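Local coordinates for putative baseplate protein (Unidentified phage, PDB 2FSD), which probably recognises receptors on the surface of its Lactococcus lactis host through the head domain of the phage's receptor-binding protein, at residues L51-I56 / P85-N90. Sequence-based numbering, arbitrary orientation.
Sequences LQARII and PAFGTN
I55 on strand 50-56 and F87 in the loop between strands 77-82 and 94-102 have the closest CA atoms across the two segments, 7.7 Å apart; that gap is too wide for strand pairing and is filled by side chains. The CB atoms of A53 and I55, two residues apart in the extended strand, both point toward the loop, whereas that of R54 points away; its guanidinium has a cation-pi contact with W36. F87 enters between A53 and I55. Its CG is anti to the carbonyl carbon (chi1 -68°), which carries the far end of the ring to the strand. There A53 CB packs on F87 CE1 at 3.6 Å, and I55 CD1 meets F87 CD1 at the same distance of 3.6 Å, obliquely to the ring. The ring's edge also faces peptide atoms near its plane: A53 O lies 3.2 Å from F87 CZ, and R54 N 3.7 Å from F87 CE1. The backbones of A53 and R54 are hydrogen-bonded to T37 and Y61, on the strands either side. This antiparallel sheet closes into the beta-barrel of the lactophage receptor-binding head domain, and F87 lies against strand 50-56 from the loop, also touching I34 and I60 on the two flanking strands. F87 itself sits in a type I turn, P85-G88, closed by a weak bond from G88 N to P85 O, 3.4 Å long, and from this turn its side chain reaches the strand.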
# COMPACT_ATOMS: atom_id res chain seq x y z
N LEU A 51 14.50 -3.98 -5.99
CA LEU A 51 13.30 -3.45 -6.64
C LEU A 51 13.02 -4.30 -7.85
O LEU A 51 13.75 -4.25 -8.84
CB LEU A 51 13.50 -2.00 -7.08
CG LEU A 51 12.32 -1.38 -7.83
CD1 LEU A 51 11.03 -1.33 -6.98
CD2 LEU A 51 12.69 0.02 -8.34
N GLN A 52 11.96 -5.10 -7.77
CA GLN A 52 11.67 -6.08 -8.80
C GLN A 52 10.16 -6.36 -8.94
O GLN A 52 9.36 -6.07 -8.06
CB GLN A 52 12.44 -7.37 -8.50
CG GLN A 52 12.34 -7.82 -7.06
CD GLN A 52 12.97 -9.16 -6.79
OE1 GLN A 52 13.53 -9.79 -7.68
NE2 GLN A 52 12.88 -9.62 -5.56
N ALA A 53 9.80 -6.91 -10.09
CA ALA A 53 8.43 -7.26 -10.41
C ALA A 53 8.35 -8.61 -11.17
O ALA A 53 9.33 -9.05 -11.79
CB ALA A 53 7.77 -6.15 -11.20
N ARG A 54 7.18 -9.25 -11.09
CA ARG A 54 6.91 -10.53 -11.77
C ARG A 54 5.43 -10.58 -12.20
O ARG A 54 4.58 -9.89 -11.64
CB ARG A 54 7.23 -11.71 -10.84
CG ARG A 54 6.07 -12.10 -9.95
CD ARG A 54 6.45 -12.99 -8.79
NE ARG A 54 7.01 -14.27 -9.21
CZ ARG A 54 7.19 -15.32 -8.42
NH1 ARG A 54 6.84 -15.30 -7.14
NH2 ARG A 54 7.72 -16.42 -8.92
N ILE A 55 5.14 -11.41 -13.19
CA ILE A 55 3.75 -11.65 -13.62
C ILE A 55 3.47 -13.14 -13.55
O ILE A 55 4.16 -13.94 -14.20
CB ILE A 55 3.47 -11.12 -15.04
CG1 ILE A 55 3.64 -9.60 -15.08
CG2 ILE A 55 2.04 -11.50 -15.51
CD1 ILE A 55 3.71 -9.01 -16.47
N ILE A 56 2.48 -13.52 -12.74
CA ILE A 56 2.01 -14.90 -12.67
C ILE A 56 0.50 -14.92 -12.90
O ILE A 56 -0.27 -14.34 -12.12
CB ILE A 56 2.28 -15.55 -11.31
CG1 ILE A 56 3.67 -15.19 -10.78
CG2 ILE A 56 2.10 -17.09 -11.40
CD1 ILE A 56 3.78 -15.44 -9.32
N PRO A 85 10.33 -3.37 -20.84
CA PRO A 85 9.33 -3.63 -21.90
C PRO A 85 8.74 -5.04 -21.93
O PRO A 85 7.76 -5.26 -22.63
CB PRO A 85 10.11 -3.40 -23.19
CG PRO A 85 11.20 -2.53 -22.84
CD PRO A 85 11.55 -2.77 -21.40
N ALA A 86 9.34 -6.00 -21.23
CA ALA A 86 8.77 -7.32 -21.13
C ALA A 86 7.39 -7.28 -20.45
O ALA A 86 6.50 -8.05 -20.83
CB ALA A 86 9.72 -8.27 -20.38
N PHE A 87 7.21 -6.38 -19.48
CA PHE A 87 5.96 -6.29 -18.70
C PHE A 87 4.80 -5.67 -19.47
O PHE A 87 3.65 -5.80 -19.06
CB PHE A 87 6.18 -5.55 -17.37
CG PHE A 87 7.03 -6.31 -16.39
CD1 PHE A 87 6.46 -7.00 -15.34
CD2 PHE A 87 8.42 -6.36 -16.56
CE1 PHE A 87 7.26 -7.72 -14.45
CE2 PHE A 87 9.22 -7.07 -15.67
CZ PHE A 87 8.64 -7.75 -14.61
N GLY A 88 5.10 -4.98 -20.57
CA GLY A 88 4.07 -4.50 -21.49
C GLY A 88 3.43 -3.19 -21.09
O GLY A 88 4.00 -2.40 -20.34
N THR A 89 2.21 -2.98 -21.60
CA THR A 89 1.52 -1.68 -21.57
C THR A 89 0.35 -1.67 -20.59
O THR A 89 0.04 -0.65 -19.96
CB THR A 89 1.02 -1.35 -23.02
OG1 THR A 89 2.01 -0.56 -23.69
CG2 THR A 89 -0.32 -0.60 -23.04
N ASN A 90 -0.29 -2.82 -20.46
CA ASN A 90 -1.56 -2.98 -19.76
C ASN A 90 -1.45 -3.04 -18.22
O ASN A 90 -2.16 -3.83 -17.56
CB ASN A 90 -2.20 -4.26 -20.29
CG ASN A 90 -1.29 -5.47 -20.13
OD1 ASN A 90 -0.13 -5.33 -19.74
ND2 ASN A 90 -1.82 -6.65 -20.45